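Local coordinates for Ras GTPase-activating-like protein IQGAP2 (PDB 5CJP), which probably acts as an effector of Rho-family GTPases, binding them in the GTP-loaded state through a Ras-GAP-related domain without speeding up hydrolysis, at residues Val208-Ile213 with Glu224-Val229; Lys66-Ala71 with Pro91-Met96; Ser190-Leu195 with Gln302-Tyr307; Ala271-His276 with Asn295-Thr300. All blocks are in the same frame, centred on the assembly; numbering follows the deposited sequence.

Contact 1. Residues Val208-Ile213 with Glu224-Val229; sequences VLKNSI and ELLKIV
Ile213 and Leu225 run alongside one another pointing opposite ways, with Ile213 CG2 lying 3.6 Å from Leu225 CD2. The same Ile213 methyl also meets the far end of Ile228, at 4.0 Å from its CD1. Ile228 works with both branches, since its CG2 turns to Leu209 and sits 4.0 Å from Leu209 CD2. These four side chains form the close, wholly apolar and buried part of the contact. Leu72 and Ile76 of helix 58-79 pack on Leu209 and Ile213, and Ile86 packs on Ile213 and Ile228.

The other flank faces solvent more and carries the one partly exposed residue among those that touch, Lys210, yet its aliphatic packing is still close. Its CG stands anti to the backbone N (chi1 170°), and bends further out lay the aliphatic chain over the second helix. Lys210 CB is 3.7 Å from Val229 CG2, while Lys210 CD reaches Leu226 CD2 at 4.0 Å. This flank therefore uses only the hydrocarbon part of a charged residue, with Cys312 touching both Lys210 and Val229. Lys227 points away from this contact, and its charge is paired with an acidic side chain on the chain of another protein.

The axes of segments 208-213 and 224-229 approach to 9.5 Å at 146°, and helices 200-216 and 222-243 follow one another across a short turn: an antiparallel helical hairpin within the all-helical Ras-GAP-related domain.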
loop_
_atom_site.group_PDB
_atom_site.type_symbol
_atom_site.label_atom_id
_atom_site.label_comp_id
_atom_site.label_asym_id
_atom_site.label_seq_id
_atom_site.Cartn_x
_atom_site.Cartn_y
_atom_site.Cartn_z
ATOM N N VAL E 208 6.706 -8.171 -36.538
ATOM C CA VAL E 208 7.902 -7.353 -36.703
ATOM C C VAL E 208 9.133 -8.240 -36.726
ATOM O O VAL E 208 9.997 -8.098 -37.585
ATOM C CB VAL E 208 8.087 -6.375 -35.539
ATOM C CG1 VAL E 208 9.542 -5.894 -35.497
ATOM C CG2 VAL E 208 7.132 -5.206 -35.692
ATOM N N LEU E 209 9.213 -9.138 -35.755
ATOM C CA LEU E 209 10.330 -10.052 -35.647
ATOM C C LEU E 209 10.541 -10.815 -36.951
ATOM O O LEU E 209 11.628 -10.780 -37.524
ATOM C CB LEU E 209 10.089 -11.026 -34.490
ATOM C CG LEU E 209 10.997 -12.249 -34.378
ATOM C CD1 LEU E 209 12.430 -11.816 -34.440
ATOM C CD2 LEU E 209 10.714 -12.993 -33.080
ATOM N N LYS E 210 9.505 -11.507 -37.409
ATOM C CA LYS E 210 9.587 -12.276 -38.644
ATOM C C LYS E 210 9.973 -11.442 -39.864
ATOM O O LYS E 210 10.917 -11.773 -40.568
ATOM C CB LYS E 210 8.249 -12.988 -38.901
ATOM C CG LYS E 210 8.115 -13.626 -40.276
ATOM C CD LYS E 210 7.247 -14.872 -40.220
ATOM C CE LYS E 210 6.207 -14.904 -41.324
ATOM N NZ LYS E 210 5.093 -13.963 -41.028
ATOM N N ASN E 211 9.245 -10.359 -40.110
ATOM C CA ASN E 211 9.512 -9.513 -41.265
ATOM C C ASN E 211 10.869 -8.853 -41.212
ATOM O O ASN E 211 11.372 -8.382 -42.225
ATOM C CB ASN E 211 8.439 -8.433 -41.404
ATOM C CG ASN E 211 7.040 -9.016 -41.527
ATOM O OD1 ASN E 211 6.871 -10.194 -41.862
ATOM N ND2 ASN E 211 6.027 -8.192 -41.267
ATOM N N SER E 212 11.465 -8.822 -40.030
ATOM C CA SER E 212 12.760 -8.190 -39.862
ATOM C C SER E 212 13.869 -9.173 -40.205
ATOM O O SER E 212 14.810 -8.828 -40.950
ATOM C CB SER E 212 12.903 -7.706 -38.432
ATOM O OG SER E 212 14.062 -6.922 -38.292
ATOM N N ILE E 213 13.772 -10.391 -39.664
ATOM C CA ILE E 213 14.780 -11.417 -39.966
ATOM C C ILE E 213 14.760 -11.693 -41.460
ATOM O O ILE E 213 15.809 -11.844 -42.076
ATOM C CB ILE E 213 14.540 -12.743 -39.187
ATOM C CG1 ILE E 213 15.041 -12.587 -37.761
ATOM C CG2 ILE E 213 15.261 -13.872 -39.788
ATOM C CD1 ILE E 213 14.470 -11.450 -37.154
ATOM N N GLU E 224 12.208 -21.769 -41.391
ATOM C CA GLU E 224 13.168 -21.228 -40.436
ATOM C C GLU E 224 12.536 -20.035 -39.743
ATOM O O GLU E 224 12.574 -19.920 -38.532
ATOM C CB GLU E 224 14.449 -20.790 -41.149
ATOM C CG GLU E 224 15.029 -21.840 -42.089
ATOM C CD GLU E 224 16.202 -21.319 -42.900
ATOM O OE1 GLU E 224 17.307 -21.188 -42.333
ATOM O OE2 GLU E 224 16.017 -21.031 -44.103
ATOM N N LEU E 225 11.939 -19.149 -40.524
ATOM C CA LEU E 225 11.297 -17.974 -39.967
ATOM C C LEU E 225 10.262 -18.345 -38.930
ATOM O O LEU E 225 10.251 -17.782 -37.836
ATOM C CB LEU E 225 10.618 -17.167 -41.062
ATOM C CG LEU E 225 11.554 -16.450 -42.026
ATOM C CD1 LEU E 225 10.736 -15.963 -43.223
ATOM C CD2 LEU E 225 12.271 -15.297 -41.310
ATOM N N LEU E 226 9.388 -19.288 -39.269
ATOM C CA LEU E 226 8.347 -19.688 -38.337
ATOM C C LEU E 226 8.882 -20.388 -37.081
ATOM O O LEU E 226 8.224 -20.400 -36.038
ATOM C CB LEU E 226 7.299 -20.538 -39.059
ATOM C CG LEU E 226 6.558 -19.755 -40.160
ATOM C CD1 LEU E 226 5.574 -20.664 -40.882
ATOM C CD2 LEU E 226 5.815 -18.572 -39.573
ATOM N N LYS E 227 10.080 -20.955 -37.160
ATOM C CA LYS E 227 10.644 -21.602 -35.989
ATOM C C LYS E 227 11.089 -20.523 -35.007
ATOM O O LYS E 227 11.083 -20.727 -33.786
ATOM C CB LYS E 227 11.816 -22.505 -36.374
ATOM C CG LYS E 227 11.381 -23.827 -36.981
ATOM C CD LYS E 227 12.564 -24.736 -37.233
ATOM C CE LYS E 227 12.113 -26.151 -37.519
ATOM N NZ LYS E 227 13.267 -27.090 -37.528
ATOM N N ILE E 228 11.467 -19.369 -35.551
ATOM C CA ILE E 228 11.888 -18.233 -34.743
ATOM C C ILE E 228 10.647 -17.677 -34.067
ATOM O O ILE E 228 10.630 -17.478 -32.848
ATOM C CB ILE E 228 12.504 -17.151 -35.619
ATOM C CG1 ILE E 228 13.759 -17.714 -36.274
ATOM C CG2 ILE E 228 12.838 -15.917 -34.803
ATOM C CD1 ILE E 228 14.285 -16.833 -37.329
ATOM N N VAL E 229 9.614 -17.439 -34.871
ATOM C CA VAL E 229 8.343 -16.933 -34.375
ATOM C C VAL E 229 7.743 -17.880 -33.360
ATOM O O VAL E 229 7.106 -17.449 -32.401
ATOM C CB VAL E 229 7.334 -16.751 -35.500
ATOM C CG1 VAL E 229 5.931 -16.585 -34.921
ATOM C CG2 VAL E 229 7.707 -15.518 -36.316
#

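Contact 2. Residues Lys66-Ala71 with Pro91-Met96; sequences KLFKTA and PTVIKM
The ring of Phe68 receives the methyl of Met96 at its edge, near the ring plane, with Met96 CE closest to Phe68 CE2. Val93 CG1 comes up to the ring obliquely and is 4.1 Å from Phe68 CD2. With CG anti to its own carbonyl carbon (chi1 -77°), the phenyl is sent out from its helix, across the gap to Met96, and lies nearly perpendicular to that side chain. Helix 200-216 adds Ile205 against the same phenylalanine.

Helices 58-79 and 92-102 pack antiparallel here, and the axes of segments 66-71 and 92-96 come within 10.0 Å at 152°; the short helix 85-88 lies in the connection, all within the helical Ras-GAP-related domain. Val93 points at the first helix and sets both methyls on it: its CG2 is 3.6 Å from Ala71 CB, and its CG1 lies 3.8 Å from the carbonyl oxygen of Phe68. Phe33 of helix 25-34 touches both Val93 and Leu67, and Met44, Ile48 and Leu51 of helix 37-54 pack on Met96.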
loop_
_atom_site.group_PDB
_atom_site.type_symbol
_atom_site.label_atom_id
_atom_site.label_comp_id
_atom_site.label_asym_id
_atom_site.label_seq_id
_atom_site.Cartn_x
_atom_site.Cartn_y
_atom_site.Cartn_z
ATOM N N LYS E 66 6.083 0.825 -30.527
ATOM C CA LYS E 66 7.084 1.372 -31.429
ATOM C C LYS E 66 8.450 1.261 -30.793
ATOM O O LYS E 66 9.450 1.093 -31.488
ATOM C CB LYS E 66 6.761 2.824 -31.759
ATOM C CG LYS E 66 5.374 2.972 -32.357
ATOM C CD LYS E 66 5.234 2.187 -33.666
ATOM C CE LYS E 66 6.125 2.770 -34.759
ATOM N NZ LYS E 66 5.758 2.242 -36.100
ATOM N N LEU E 67 8.495 1.337 -29.467
ATOM C CA LEU E 67 9.763 1.217 -28.754
ATOM C C LEU E 67 10.258 -0.212 -28.965
ATOM O O LEU E 67 11.405 -0.440 -29.342
ATOM C CB LEU E 67 9.552 1.493 -27.266
ATOM C CG LEU E 67 10.745 1.610 -26.318
ATOM C CD1 LEU E 67 10.775 0.435 -25.407
ATOM C CD2 LEU E 67 12.035 1.765 -27.095
ATOM N N PHE E 68 9.380 -1.176 -28.722
ATOM C CA PHE E 68 9.718 -2.586 -28.907
ATOM C C PHE E 68 10.210 -2.837 -30.323
ATOM O O PHE E 68 11.257 -3.474 -30.530
ATOM C CB PHE E 68 8.496 -3.465 -28.646
ATOM C CG PHE E 68 8.193 -3.648 -27.198
ATOM C CD1 PHE E 68 6.942 -4.104 -26.794
ATOM C CD2 PHE E 68 9.168 -3.390 -26.227
ATOM C CE1 PHE E 68 6.665 -4.304 -25.435
ATOM C CE2 PHE E 68 8.901 -3.588 -24.876
ATOM C CZ PHE E 68 7.652 -4.046 -24.476
ATOM N N LYS E 69 9.456 -2.326 -31.294
ATOM C CA LYS E 69 9.798 -2.501 -32.697
ATOM C C LYS E 69 11.203 -2.029 -33.060
ATOM O O LYS E 69 12.047 -2.816 -33.506
ATOM C CB LYS E 69 8.790 -1.770 -33.582
ATOM C CG LYS E 69 8.904 -2.167 -35.039
ATOM C CD LYS E 69 8.109 -1.275 -35.961
ATOM C CE LYS E 69 8.871 0.006 -36.247
ATOM N NZ LYS E 69 8.260 0.788 -37.373
ATOM N N THR E 70 11.462 -0.744 -32.875
ATOM C CA THR E 70 12.763 -0.214 -33.233
ATOM C C THR E 70 13.908 -0.889 -32.484
ATOM O O THR E 70 14.994 -1.056 -33.037
ATOM C CB THR E 70 12.829 1.285 -32.986
ATOM O OG1 THR E 70 13.068 1.515 -31.598
ATOM C CG2 THR E 70 11.519 1.938 -33.377
ATOM N N ALA E 71 13.666 -1.277 -31.238
ATOM C CA ALA E 71 14.695 -1.941 -30.445
ATOM C C ALA E 71 14.949 -3.341 -30.989
ATOM O O ALA E 71 16.091 -3.795 -31.037
ATOM C CB ALA E 71 14.278 -2.012 -28.960
ATOM N N PRO E 91 18.013 -11.567 -26.538
ATOM C CA PRO E 91 17.805 -10.114 -26.572
ATOM C C PRO E 91 16.896 -9.658 -25.450
ATOM O O PRO E 91 15.841 -10.237 -25.238
ATOM C CB PRO E 91 17.207 -9.891 -27.958
ATOM C CG PRO E 91 16.412 -11.128 -28.164
ATOM C CD PRO E 91 17.355 -12.206 -27.690
ATOM N N THR E 92 17.288 -8.616 -24.728
ATOM C CA THR E 92 16.472 -8.187 -23.605
ATOM C C THR E 92 15.142 -7.578 -24.011
ATOM O O THR E 92 14.198 -7.567 -23.226
ATOM C CB THR E 92 17.283 -7.273 -22.641
ATOM O OG1 THR E 92 16.536 -6.098 -22.325
ATOM C CG2 THR E 92 18.602 -6.918 -23.234
ATOM N N VAL E 93 15.045 -7.116 -25.250
ATOM C CA VAL E 93 13.790 -6.552 -25.725
ATOM C C VAL E 93 12.751 -7.658 -25.805
ATOM O O VAL E 93 11.583 -7.429 -25.566
ATOM C CB VAL E 93 13.903 -5.967 -27.144
ATOM C CG1 VAL E 93 12.601 -5.279 -27.525
ATOM C CG2 VAL E 93 15.058 -5.011 -27.211
ATOM N N ILE E 94 13.189 -8.855 -26.165
ATOM C CA ILE E 94 12.267 -9.971 -26.263
ATOM C C ILE E 94 11.833 -10.409 -24.868
ATOM O O ILE E 94 10.688 -10.803 -24.649
ATOM C CB ILE E 94 12.918 -11.121 -27.024
ATOM C CG1 ILE E 94 13.022 -10.733 -28.509
ATOM C CG2 ILE E 94 12.113 -12.409 -26.849
ATOM C CD1 ILE E 94 11.713 -10.520 -29.119
ATOM N N LYS E 95 12.742 -10.305 -23.913
ATOM C CA LYS E 95 12.453 -10.676 -22.530
ATOM C C LYS E 95 11.364 -9.756 -21.987
ATOM O O LYS E 95 10.446 -10.189 -21.286
ATOM C CB LYS E 95 13.721 -10.527 -21.684
ATOM C CG LYS E 95 13.699 -11.259 -20.362
ATOM C CD LYS E 95 15.029 -11.115 -19.657
ATOM C CE LYS E 95 16.188 -11.582 -20.552
ATOM N NZ LYS E 95 17.566 -11.155 -20.073
ATOM N N MET E 96 11.458 -8.480 -22.331
ATOM C CA MET E 96 10.491 -7.505 -21.858
ATOM C C MET E 96 9.175 -7.659 -22.602
ATOM O O MET E 96 8.090 -7.554 -22.013
ATOM C CB MET E 96 11.046 -6.097 -22.045
ATOM C CG MET E 96 10.142 -5.006 -21.509
ATOM S SD MET E 96 11.082 -3.492 -21.284
ATOM C CE MET E 96 10.045 -2.437 -22.083
#

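Contact 3. Residues Ser190-Leu195 with Gln302-Tyr307; sequences SIISSL and QEFRKY
Tyr307 loses the most surface here, its ring held between Ile191 and Ile192 on one side and Leu195 on the other. A chi1 of 176° swings the ring away from its own backbone N and across toward the end of helix 167-193. Ile192 meets the root of the side chain: its CD1 sits 3.5 Å from Tyr307 CB and 3.6 Å from Tyr307 CG. The same methyl reaches Phe304, at 4.0 Å from its CD2, and so wedges between two aromatic residues one turn apart. Leu195 takes the ring further out, with both its CB and its CD1 3.6 Å from Tyr307 CE1. At the far end the phenol oxygen of Tyr307 lies 3.7 Å from Ile191 CG2, a packing contact in which the hydroxyl meets a methyl.

Leu195 can join in because the chain turns out of the helix just before it. Ser194 OG donates to Ser190 O over 2.9 Å, in the carbonyl plane and at a C=O...donor angle of 158°, a bond that spans the last turn where the helix ends. Glu303 OE1 lies 4.3 Å from Ile192 CG2, a loose contact.

Behind this layer Met238 of helix 222-243 touches both Ile191 and Tyr307, and Phe304 meets the rings of Tyr234 and Phe308. This is long-range helix-helix packing of the all-helical Ras-GAP-related domain, with helix 294-311 against the C-terminal end of the long helix 167-193.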
loop_
_atom_site.group_PDB
_atom_site.type_symbol
_atom_site.label_atom_id
_atom_site.label_comp_id
_atom_site.label_asym_id
_atom_site.label_seq_id
_atom_site.Cartn_x
_atom_site.Cartn_y
_atom_site.Cartn_z
ATOM N N SER E 190 -6.395 -26.357 -26.850
ATOM C CA SER E 190 -6.762 -25.110 -26.187
ATOM C C SER E 190 -5.986 -23.983 -26.855
ATOM O O SER E 190 -6.550 -22.950 -27.231
ATOM C CB SER E 190 -6.382 -25.151 -24.711
ATOM O OG SER E 190 -6.897 -26.308 -24.084
ATOM N N ILE E 191 -4.680 -24.200 -26.991
ATOM C CA ILE E 191 -3.803 -23.223 -27.619
ATOM C C ILE E 191 -4.163 -22.950 -29.083
ATOM O O ILE E 191 -4.458 -21.818 -29.451
ATOM C CB ILE E 191 -2.310 -23.679 -27.559
ATOM C CG1 ILE E 191 -1.871 -23.900 -26.102
ATOM C CG2 ILE E 191 -1.427 -22.630 -28.205
ATOM C CD1 ILE E 191 -0.536 -24.616 -25.933
ATOM N N ILE E 192 -4.152 -23.992 -29.908
ATOM C CA ILE E 192 -4.433 -23.809 -31.335
ATOM C C ILE E 192 -5.803 -23.233 -31.702
ATOM O O ILE E 192 -5.931 -22.476 -32.681
ATOM C CB ILE E 192 -4.247 -25.127 -32.110
ATOM C CG1 ILE E 192 -2.775 -25.549 -32.057
ATOM C CG2 ILE E 192 -4.709 -24.957 -33.554
ATOM C CD1 ILE E 192 -1.898 -24.561 -32.638
ATOM N N SER E 193 -6.833 -23.570 -30.933
ATOM C CA SER E 193 -8.174 -23.072 -31.234
ATOM C C SER E 193 -8.403 -21.664 -30.702
ATOM O O SER E 193 -9.398 -21.021 -31.027
ATOM C CB SER E 193 -9.233 -24.009 -30.651
ATOM O OG SER E 193 -9.196 -23.998 -29.241
ATOM N N SER E 194 -7.467 -21.182 -29.892
ATOM C CA SER E 194 -7.602 -19.863 -29.297
ATOM C C SER E 194 -6.567 -18.832 -29.736
ATOM O O SER E 194 -6.091 -18.048 -28.919
ATOM C CB SER E 194 -7.592 -20.005 -27.779
ATOM O OG SER E 194 -8.637 -20.880 -27.371
ATOM N N LEU E 195 -6.230 -18.826 -31.023
ATOM C CA LEU E 195 -5.270 -17.862 -31.557
ATOM C C LEU E 195 -5.805 -16.439 -31.446
ATOM O O LEU E 195 -5.043 -15.500 -31.249
ATOM C CB LEU E 195 -4.959 -18.165 -33.026
ATOM C CG LEU E 195 -4.166 -17.093 -33.789
ATOM C CD1 LEU E 195 -2.779 -16.899 -33.156
ATOM C CD2 LEU E 195 -4.032 -17.489 -35.230
ATOM N N GLN E 302 2.671 -29.456 -37.843
ATOM C CA GLN E 302 1.893 -28.864 -38.915
ATOM C C GLN E 302 0.815 -27.935 -38.370
ATOM O O GLN E 302 0.474 -26.930 -38.996
ATOM C CB GLN E 302 1.257 -29.956 -39.788
ATOM C CG GLN E 302 2.242 -30.705 -40.685
ATOM C CD GLN E 302 3.089 -29.762 -41.506
ATOM O OE1 GLN E 302 2.592 -28.766 -42.026
ATOM N NE2 GLN E 302 4.375 -30.069 -41.631
ATOM N N GLU E 303 0.266 -28.266 -37.209
ATOM C CA GLU E 303 -0.752 -27.412 -36.605
ATOM C C GLU E 303 -0.074 -26.153 -36.064
ATOM O O GLU E 303 -0.546 -25.043 -36.284
ATOM C CB GLU E 303 -1.478 -28.139 -35.470
ATOM C CG GLU E 303 -2.339 -29.289 -35.923
ATOM C CD GLU E 303 -3.167 -29.872 -34.793
ATOM O OE1 GLU E 303 -3.990 -29.132 -34.204
ATOM O OE2 GLU E 303 -2.999 -31.073 -34.492
ATOM N N PHE E 304 1.042 -26.343 -35.365
ATOM C CA PHE E 304 1.802 -25.232 -34.810
ATOM C C PHE E 304 2.258 -24.293 -35.915
ATOM O O PHE E 304 2.106 -23.069 -35.815
ATOM C CB PHE E 304 3.020 -25.758 -34.069
ATOM C CG PHE E 304 2.805 -25.933 -32.607
ATOM C CD1 PHE E 304 3.420 -26.977 -31.920
ATOM C CD2 PHE E 304 2.033 -25.023 -31.894
ATOM C CE1 PHE E 304 3.274 -27.109 -30.535
ATOM C CE2 PHE E 304 1.880 -25.152 -30.510
ATOM C CZ PHE E 304 2.503 -26.196 -29.829
ATOM N N ARG E 305 2.816 -24.877 -36.971
ATOM C CA ARG E 305 3.306 -24.110 -38.106
ATOM C C ARG E 305 2.210 -23.219 -38.671
ATOM O O ARG E 305 2.447 -22.059 -39.004
ATOM C CB ARG E 305 3.815 -25.057 -39.192
ATOM C CG ARG E 305 4.439 -24.354 -40.374
ATOM C CD ARG E 305 3.623 -24.555 -41.657
ATOM N NE ARG E 305 4.165 -23.765 -42.768
ATOM C CZ ARG E 305 5.419 -23.850 -43.214
ATOM N NH1 ARG E 305 6.275 -24.696 -42.653
ATOM N NH2 ARG E 305 5.819 -23.059 -44.199
ATOM N N LYS E 306 1.004 -23.765 -38.769
ATOM C CA LYS E 306 -0.133 -23.009 -39.295
ATOM C C LYS E 306 -0.517 -21.864 -38.347
ATOM O O LYS E 306 -0.878 -20.769 -38.781
ATOM C CB LYS E 306 -1.331 -23.945 -39.494
ATOM C CG LYS E 306 -2.567 -23.255 -40.019
ATOM C CD LYS E 306 -3.729 -24.210 -40.141
ATOM C CE LYS E 306 -4.963 -23.498 -40.656
ATOM N NZ LYS E 306 -6.102 -24.446 -40.786
ATOM N N TYR E 307 -0.431 -22.152 -37.053
ATOM C CA TYR E 307 -0.740 -21.227 -35.967
ATOM C C TYR E 307 0.215 -20.036 -35.968
ATOM O O TYR E 307 -0.212 -18.882 -36.007
ATOM C CB TYR E 307 -0.619 -22.000 -34.658
ATOM C CG TYR E 307 -0.809 -21.209 -33.396
ATOM C CD1 TYR E 307 -2.071 -20.802 -32.988
ATOM C CD2 TYR E 307 0.277 -20.930 -32.572
ATOM C CE1 TYR E 307 -2.248 -20.141 -31.775
ATOM C CE2 TYR E 307 0.110 -20.268 -31.358
ATOM C CZ TYR E 307 -1.151 -19.882 -30.962
ATOM O OH TYR E 307 -1.320 -19.262 -29.752
#

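Contact 4. Residues Ala271-His276 with Asn295-Thr300; sequences AKVLQH and NYLSET
Leu297 pushes its CD2 methyl onto helix 261-278, where it rests 3.4 Å from the carbonyl oxygen of Val273 and 3.7 Å from Val273 CG1. His276 flanks the same methyl through its CB. Val273 CG1 in turn lies at the edge of the Tyr296 ring, 4.3 Å from its CE2. One turn further on, Thr300 CG2 faces Leu274 CD2 at 4.2 Å.

Next come the bonds that set these groups. Thr300 OG1 donates to Tyr296 O over 2.9 Å, well out of the carbonyl plane (44°). The same oxygen also takes the Thr300 N-H, so two bonds grip it, and the hydroxyl oxygen sits over the centre of one face of the Tyr296 ring. His276 is held by ND1, hydrogen-bonded to Lys281 O, and meets Phe283 edge-to-face; Phe283 also packs on Leu297. Thr184 of helix 167-193 touches both Leu274 and Tyr296.

The axes of the two segments are inclined at 60°, and between these segments the touching patch is small. A GTP lies about 10 Å from the His276 side chain, and the partner protein's backbone bonds Gln275 NE2. The contact thus backs a helix whose other side belongs to the GTPase interface of this Ras-GAP-related domain.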
loop_
_atom_site.group_PDB
_atom_site.type_symbol
_atom_site.label_atom_id
_atom_site.label_comp_id
_atom_site.label_asym_id
_atom_site.label_seq_id
_atom_site.Cartn_x
_atom_site.Cartn_y
_atom_site.Cartn_z
ATOM N N ALA E 271 5.319 -30.255 -21.898
ATOM C CA ALA E 271 6.143 -29.192 -22.464
ATOM C C ALA E 271 7.229 -29.732 -23.385
ATOM O O ALA E 271 7.558 -29.117 -24.398
ATOM C CB ALA E 271 6.764 -28.392 -21.369
ATOM N N LYS E 272 7.791 -30.881 -23.030
ATOM C CA LYS E 272 8.829 -31.463 -23.851
ATOM C C LYS E 272 8.238 -31.917 -25.186
ATOM O O LYS E 272 8.767 -31.594 -26.250
ATOM C CB LYS E 272 9.494 -32.631 -23.127
ATOM C CG LYS E 272 10.722 -33.166 -23.844
ATOM C CD LYS E 272 11.351 -34.278 -23.062
ATOM C CE LYS E 272 12.475 -34.950 -23.833
ATOM N NZ LYS E 272 12.942 -36.172 -23.096
ATOM N N VAL E 273 7.138 -32.652 -25.144
ATOM C CA VAL E 273 6.530 -33.098 -26.393
ATOM C C VAL E 273 6.153 -31.914 -27.272
ATOM O O VAL E 273 6.435 -31.910 -28.466
ATOM C CB VAL E 273 5.271 -33.939 -26.153
ATOM C CG1 VAL E 273 4.603 -34.242 -27.487
ATOM C CG2 VAL E 273 5.639 -35.228 -25.456
ATOM N N LEU E 274 5.520 -30.900 -26.691
ATOM C CA LEU E 274 5.126 -29.740 -27.474
ATOM C C LEU E 274 6.309 -28.924 -28.022
ATOM O O LEU E 274 6.217 -28.382 -29.129
ATOM C CB LEU E 274 4.161 -28.852 -26.669
ATOM C CG LEU E 274 2.729 -29.387 -26.446
ATOM C CD1 LEU E 274 1.887 -28.342 -25.722
ATOM C CD2 LEU E 274 2.077 -29.727 -27.772
ATOM N N GLN E 275 7.416 -28.842 -27.275
ATOM C CA GLN E 275 8.596 -28.112 -27.748
ATOM C C GLN E 275 9.025 -28.787 -29.035
ATOM O O GLN E 275 9.079 -28.166 -30.085
ATOM C CB GLN E 275 9.754 -28.220 -26.769
ATOM C CG GLN E 275 10.559 -26.943 -26.511
ATOM C CD GLN E 275 10.871 -26.086 -27.740
ATOM O OE1 GLN E 275 9.963 -25.570 -28.373
ATOM N NE2 GLN E 275 12.159 -25.913 -28.056
ATOM N N HIS E 276 9.311 -30.080 -28.932
ATOM C CA HIS E 276 9.729 -30.877 -30.083
ATOM C C HIS E 276 8.839 -30.677 -31.298
ATOM O O HIS E 276 9.338 -30.503 -32.412
ATOM C CB HIS E 276 9.764 -32.353 -29.707
ATOM C CG HIS E 276 10.971 -32.733 -28.913
ATOM N ND1 HIS E 276 12.115 -33.241 -29.493
ATOM C CD2 HIS E 276 11.235 -32.627 -27.589
ATOM C CE1 HIS E 276 13.029 -33.431 -28.560
ATOM N NE2 HIS E 276 12.522 -33.067 -27.397
ATOM N N ASN E 295 4.818 -39.669 -35.139
ATOM C CA ASN E 295 3.745 -39.435 -36.089
ATOM C C ASN E 295 2.903 -38.290 -35.557
ATOM O O ASN E 295 2.503 -37.405 -36.307
ATOM C CB ASN E 295 2.890 -40.691 -36.250
ATOM C CG ASN E 295 3.685 -41.869 -36.774
ATOM O OD1 ASN E 295 4.254 -41.808 -37.863
ATOM N ND2 ASN E 295 3.729 -42.950 -36.000
ATOM N N TYR E 296 2.644 -38.309 -34.251
ATOM C CA TYR E 296 1.861 -37.253 -33.617
ATOM C C TYR E 296 2.652 -35.950 -33.652
ATOM O O TYR E 296 2.092 -34.881 -33.897
ATOM C CB TYR E 296 1.533 -37.618 -32.160
ATOM C CG TYR E 296 0.866 -36.507 -31.351
ATOM C CD1 TYR E 296 -0.427 -36.068 -31.643
ATOM C CD2 TYR E 296 1.525 -35.922 -30.266
ATOM C CE1 TYR E 296 -1.057 -35.072 -30.865
ATOM C CE2 TYR E 296 0.906 -34.928 -29.479
ATOM C CZ TYR E 296 -0.382 -34.510 -29.779
ATOM O OH TYR E 296 -0.997 -33.561 -28.974
ATOM N N LEU E 297 3.954 -36.045 -33.409
ATOM C CA LEU E 297 4.805 -34.873 -33.417
ATOM C C LEU E 297 4.762 -34.151 -34.744
ATOM O O LEU E 297 4.746 -32.935 -34.778
ATOM C CB LEU E 297 6.254 -35.252 -33.098
ATOM C CG LEU E 297 6.550 -35.598 -31.643
ATOM C CD1 LEU E 297 8.019 -35.961 -31.464
ATOM C CD2 LEU E 297 6.190 -34.418 -30.788
ATOM N N SER E 298 4.744 -34.901 -35.838
ATOM C CA SER E 298 4.730 -34.293 -37.166
ATOM C C SER E 298 3.394 -33.676 -37.541
ATOM O O SER E 298 3.337 -32.777 -38.371
ATOM C CB SER E 298 5.121 -35.321 -38.227
ATOM O OG SER E 298 6.359 -35.918 -37.911
ATOM N N GLU E 299 2.316 -34.168 -36.947
ATOM C CA GLU E 299 0.992 -33.624 -37.227
ATOM C C GLU E 299 0.866 -32.352 -36.397
ATOM O O GLU E 299 0.390 -31.316 -36.873
ATOM C CB GLU E 299 -0.104 -34.611 -36.812
ATOM C CG GLU E 299 0.020 -35.993 -37.424
ATOM C CD GLU E 299 -1.094 -36.935 -36.975
ATOM O OE1 GLU E 299 -1.305 -37.078 -35.747
ATOM O OE2 GLU E 299 -1.754 -37.536 -37.852
ATOM N N THR E 300 1.311 -32.455 -35.149
ATOM C CA THR E 300 1.269 -31.339 -34.226
ATOM C C THR E 300 2.104 -30.177 -34.733
ATOM O O THR E 300 1.707 -29.018 -34.596
ATOM C CB THR E 300 1.743 -31.768 -32.844
ATOM O OG1 THR E 300 0.845 -32.764 -32.330
ATOM C CG2 THR E 300 1.771 -30.577 -31.906
#

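Overall arrangement
From the N terminus, contact 2 closes first, bringing helix 92-102 back onto helix 58-79. The other three follow. Contact 3 opens on helix 167-193 and closes about a hundred residues later on helix 294-311; within that span lie contact 1, a tight hairpin of helices 200-216 and 222-243, and then contact 4, which returns helix 294-311 to helix 261-278. Contacts 1 and 4 come in series, and none of the loops cross. Lys69 packs on Val208 to join contacts 2 and 1, Leu226 on Arg305 to join contacts 1 and 3, and Phe304 on the Leu274 carbonyl to join contacts 3 and 4, whose centres are about 12 Å apart.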